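Local coordinates for putative uncharacterized protein (Bacteroides vulgatus, PDB 4F7A) that probably binds mucin O-glycans at the cell surface, as a SusD/RagB-family outer membrane lipoprotein with a TPR-like helical fold, at residues K67-N72 with V302-G307; T73-E78 with V298-Y303. All coordinates share one frame; numbering follows the deposited sequence.

Contact 1: K67-N72 with V302-G307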
# COMPACT_ATOMS: atom_id res chain seq x y z
N LYS A 67 -7.30 24.96 -3.87
CA LYS A 67 -8.16 24.95 -2.67
C LYS A 67 -7.75 23.89 -1.63
O LYS A 67 -8.00 24.07 -0.44
CB LYS A 67 -9.65 24.83 -3.05
CG LYS A 67 -10.08 23.54 -3.67
CD LYS A 67 -11.62 23.43 -3.75
CE LYS A 67 -11.99 22.17 -4.54
NZ LYS A 67 -13.45 21.92 -4.66
N PHE A 68 -7.07 22.82 -2.07
CA PHE A 68 -6.54 21.79 -1.17
C PHE A 68 -5.12 22.04 -0.68
O PHE A 68 -4.64 21.29 0.18
CB PHE A 68 -6.58 20.42 -1.87
CG PHE A 68 -7.98 19.93 -2.21
CD1 PHE A 68 -9.12 20.42 -1.56
CD2 PHE A 68 -8.15 18.95 -3.18
CE1 PHE A 68 -10.39 19.94 -1.88
CE2 PHE A 68 -9.42 18.46 -3.49
CZ PHE A 68 -10.54 18.95 -2.85
N SER A 69 -4.45 23.07 -1.20
CA SER A 69 -3.01 23.21 -1.02
C SER A 69 -2.64 23.89 0.30
O SER A 69 -1.46 24.21 0.54
CB SER A 69 -2.39 23.96 -2.20
OG SER A 69 -2.40 23.15 -3.36
N ASP A 70 -3.64 24.14 1.14
CA ASP A 70 -3.41 24.64 2.49
C ASP A 70 -3.75 23.55 3.52
O ASP A 70 -3.81 23.79 4.73
CB ASP A 70 -4.18 25.94 2.77
CG ASP A 70 -5.69 25.81 2.58
OD1 ASP A 70 -6.19 24.74 2.19
OD2 ASP A 70 -6.38 26.80 2.84
N LYS A 71 -3.92 22.33 3.03
CA LYS A 71 -4.27 21.20 3.89
C LYS A 71 -3.17 20.12 3.92
O LYS A 71 -2.03 20.43 4.32
CB LYS A 71 -5.65 20.67 3.49
CG LYS A 71 -6.76 21.76 3.61
CD LYS A 71 -8.12 21.27 3.09
CE LYS A 71 -9.18 22.34 3.28
NZ LYS A 71 -8.91 23.57 2.51
N ASN A 72 -3.48 18.89 3.53
CA ASN A 72 -2.58 17.75 3.75
C ASN A 72 -1.21 17.95 3.11
O ASN A 72 -0.21 17.55 3.69
CB ASN A 72 -3.20 16.44 3.25
CG ASN A 72 -4.14 15.80 4.25
OD1 ASN A 72 -4.54 16.44 5.21
ND2 ASN A 72 -4.51 14.53 4.01
N VAL A 302 3.55 22.85 -1.62
CA VAL A 302 3.56 24.21 -2.14
C VAL A 302 2.23 24.88 -1.71
O VAL A 302 1.16 24.49 -2.17
CB VAL A 302 3.73 24.25 -3.66
CG1 VAL A 302 3.68 25.69 -4.19
CG2 VAL A 302 5.07 23.61 -4.05
N TYR A 303 2.33 25.85 -0.82
CA TYR A 303 1.17 26.44 -0.19
C TYR A 303 0.40 27.26 -1.21
O TYR A 303 0.99 28.02 -1.97
CB TYR A 303 1.59 27.35 0.98
CG TYR A 303 0.41 28.04 1.61
CD1 TYR A 303 -0.37 27.39 2.57
CD2 TYR A 303 0.02 29.31 1.20
CE1 TYR A 303 -1.47 28.01 3.14
CE2 TYR A 303 -1.09 29.93 1.75
CZ TYR A 303 -1.83 29.28 2.72
OH TYR A 303 -2.93 29.89 3.26
N ALA A 304 -0.91 27.07 -1.22
CA ALA A 304 -1.85 27.92 -1.95
C ALA A 304 -3.20 27.68 -1.28
O ALA A 304 -3.33 26.79 -0.45
CB ALA A 304 -1.91 27.55 -3.44
N LYS A 305 -4.21 28.46 -1.65
CA LYS A 305 -5.51 28.31 -1.04
C LYS A 305 -6.58 28.64 -2.07
O LYS A 305 -6.29 29.09 -3.18
CB LYS A 305 -5.62 29.23 0.18
CG LYS A 305 -5.38 30.69 -0.15
CD LYS A 305 -5.63 31.59 1.06
CE LYS A 305 -5.28 33.03 0.73
NZ LYS A 305 -6.21 33.95 1.41
N ASP A 306 -7.83 28.42 -1.69
CA ASP A 306 -8.96 28.61 -2.57
C ASP A 306 -8.99 30.04 -3.07
O ASP A 306 -8.90 30.98 -2.28
CB ASP A 306 -10.25 28.29 -1.82
CG ASP A 306 -11.40 27.94 -2.75
OD1 ASP A 306 -11.20 27.89 -3.98
OD2 ASP A 306 -12.49 27.69 -2.22
N GLY A 307 -9.11 30.18 -4.38
CA GLY A 307 -9.06 31.47 -5.04
C GLY A 307 -7.76 31.66 -5.80
O GLY A 307 -7.72 32.45 -6.71
O HOH W 1 -8.21 26.71 0.73
O HOH W 2 0.09 23.21 -4.35
O HOH W 3 -5.28 28.76 3.91
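The CB of Asp70 overlaps the ring of Tyr303, placed by the backbone 3.4 Å from Tyr303 CE1 and approaching the ring obliquely. Asp70 has its CG between the backbone N and the carbonyl carbon (chi1 58°), which takes the carboxylate toward Lys305, with OD2 near its CB. Water adds bridges: one molecule donates to Asp70 OD2 and lies 2.7 Å from Tyr303 OH, while another links Asp70 OD2 to the backbone, donating to it and to Lys67 O and accepting from Asp306 N. The other carboxylate oxygen, Asp70 OD1, takes a salt bridge from Lys71 NZ at 3.0 Å, on its syn side and 17° out of plane; a bond to Lys67 O fixes that ammonium. Lys71 thus holds OD1 while two waters donate to OD2. Direct backbone pairing is slight, a weak bond from Ala304 N to Ser69 O at 3.4 Å. Beside it the CB atoms of Ser69 and Ala304 pack at 3.8 Å, and Lys67 CB rests on the carboxylate of Asp306. Segment 67-72, with a type I turn from Phe68 to Lys71, lies between strand 61-62 and helix 79-82, whose Trp81 meets Phe68 edge-to-face; 302-307 lies between helix 279-282 and strand 329-332.

Contact 2: T73-E78 with V298-Y303; sequences TVYALE and VPQGVY
Two hydrogen bonds converge on Thr73. Gly301 N donates to Thr73 OG1 at 2.8 Å, and Gln300 NE2 donates to Thr73 O at 3.2 Å. The second is straight at its hydrogen and lies in the amide plane of Gln300, yet it reaches the carbonyl from above, 35° out of the carbonyl plane. With Thr73 OG1 anti to the backbone N (chi1 -168°), the hydroxyl meets Gly301 and also pairs with His62 NE2. Water-mediated contact is weaker: one molecule lies 2.6 Å from Tyr75 OH and accepts a long, weak bond from Gln300 NE2, while Ile468 N also bonds that hydroxyl. Van der Waals contacts complete the set. Val74 CG1 packs 3.6 Å from Gly301 C, and Val74 CG2 stands at the edge of the Tyr303 ring. Gln300 NE2 comes 3.7 Å from Tyr75 CE1, with amide and ring planes 78° apart. A leucine in place of Gln300 would probably leave Thr73 O without this donor and break the water link to Tyr75. At Gly301, phi is positive and a modelled CB would sit tightly against Thr73 O, so the close approach probably depends on the absence of a side chain, and buried polar groups pair two loops that lack regular strand structure.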
# COMPACT_ATOMS: atom_id res chain seq x y z
N THR A 73 -1.19 18.55 1.92
CA THR A 73 0.06 18.70 1.19
C THR A 73 1.11 19.48 1.99
O THR A 73 2.31 19.19 1.86
CB THR A 73 -0.17 19.31 -0.23
OG1 THR A 73 1.03 19.16 -1.00
CG2 THR A 73 -0.61 20.79 -0.18
N VAL A 74 0.67 20.44 2.79
CA VAL A 74 1.59 21.24 3.66
C VAL A 74 1.53 20.76 5.11
O VAL A 74 1.90 21.48 6.04
CB VAL A 74 1.32 22.76 3.58
CG1 VAL A 74 1.71 23.32 2.23
CG2 VAL A 74 -0.19 23.12 3.95
N TYR A 75 1.10 19.52 5.29
CA TYR A 75 1.05 18.91 6.62
C TYR A 75 0.10 19.62 7.59
O TYR A 75 0.25 19.48 8.80
CB TYR A 75 2.43 18.77 7.27
CG TYR A 75 3.41 17.77 6.66
CD1 TYR A 75 2.99 16.72 5.84
CD2 TYR A 75 4.75 17.86 6.96
CE1 TYR A 75 3.89 15.80 5.33
CE2 TYR A 75 5.66 16.94 6.44
CZ TYR A 75 5.24 15.93 5.64
OH TYR A 75 6.17 15.05 5.16
N ALA A 76 -0.86 20.39 7.07
CA ALA A 76 -1.96 20.92 7.89
C ALA A 76 -3.09 19.90 7.73
O ALA A 76 -3.97 20.04 6.89
CB ALA A 76 -2.38 22.31 7.43
N LEU A 77 -3.01 18.83 8.50
CA LEU A 77 -3.81 17.66 8.18
C LEU A 77 -5.30 17.95 8.39
O LEU A 77 -5.69 18.48 9.41
CB LEU A 77 -3.38 16.46 9.02
CG LEU A 77 -1.93 15.97 8.83
CD1 LEU A 77 -1.70 14.72 9.62
CD2 LEU A 77 -1.61 15.67 7.35
N GLU A 78 -6.10 17.59 7.39
CA GLU A 78 -7.53 17.77 7.40
C GLU A 78 -8.20 16.56 8.09
O GLU A 78 -8.16 15.43 7.58
CB GLU A 78 -8.03 17.94 5.96
CG GLU A 78 -9.49 18.32 5.82
CD GLU A 78 -9.81 19.71 6.36
OE1 GLU A 78 -8.90 20.55 6.56
OE2 GLU A 78 -11.01 19.94 6.60
N VAL A 298 4.24 17.07 -9.70
CA VAL A 298 3.86 18.10 -8.76
C VAL A 298 4.63 17.97 -7.45
O VAL A 298 4.61 16.92 -6.82
CB VAL A 298 2.33 18.03 -8.50
CG1 VAL A 298 1.87 19.12 -7.53
CG2 VAL A 298 1.56 18.11 -9.87
N PRO A 299 5.31 19.05 -7.03
CA PRO A 299 6.01 18.98 -5.74
C PRO A 299 5.03 19.09 -4.57
O PRO A 299 4.15 19.94 -4.58
CB PRO A 299 6.91 20.22 -5.76
CG PRO A 299 6.13 21.19 -6.60
CD PRO A 299 5.42 20.38 -7.64
N GLN A 300 5.21 18.25 -3.55
CA GLN A 300 4.34 18.33 -2.38
C GLN A 300 4.69 19.54 -1.52
O GLN A 300 5.86 19.92 -1.38
CB GLN A 300 4.44 17.04 -1.54
CG GLN A 300 3.23 16.85 -0.61
CD GLN A 300 3.43 15.79 0.43
OE1 GLN A 300 3.72 14.64 0.10
NE2 GLN A 300 3.20 16.14 1.71
N GLY A 301 3.67 20.13 -0.91
CA GLY A 301 3.86 21.17 0.10
C GLY A 301 4.09 22.56 -0.43
O GLY A 301 4.77 23.36 0.22
N VAL A 302 3.55 22.85 -1.62
CA VAL A 302 3.56 24.21 -2.14
C VAL A 302 2.23 24.88 -1.71
O VAL A 302 1.16 24.49 -2.17
CB VAL A 302 3.73 24.25 -3.66
CG1 VAL A 302 3.68 25.69 -4.19
CG2 VAL A 302 5.07 23.61 -4.05
N TYR A 303 2.33 25.85 -0.82
CA TYR A 303 1.17 26.44 -0.19
C TYR A 303 0.40 27.26 -1.21
O TYR A 303 0.99 28.02 -1.97
CB TYR A 303 1.59 27.35 0.98
CG TYR A 303 0.41 28.04 1.61
CD1 TYR A 303 -0.37 27.39 2.57
CD2 TYR A 303 0.02 29.31 1.20
CE1 TYR A 303 -1.47 28.01 3.14
CE2 TYR A 303 -1.09 29.93 1.75
CZ TYR A 303 -1.83 29.28 2.72
OH TYR A 303 -2.93 29.89 3.26
O HOH W 4 5.29 14.10 2.90

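Contacts 1 and 2 are consecutive pieces of one loop-to-loop interface, their centres about 7 Å apart and on the same side of the chain's centre. The loop 67-78, between strand 61-62 and helix 79-82, runs its earlier half along 302-307 and its later half along 298-303, so the two segments run in opposite senses; Val302 and Tyr303 belong to both contacts. Within the first loop, Lys71 O and Ala76 N, 3.0 Å apart, probably bond, as do Asn72 OD1 and Glu78 N at the N-cap of helix 79-82. Contact 2 is buried and contact 1 only partly so. More than 200 residues, a little over half of them helical, separate the paired segments, so the interface joins distant parts of the SusD-like fold.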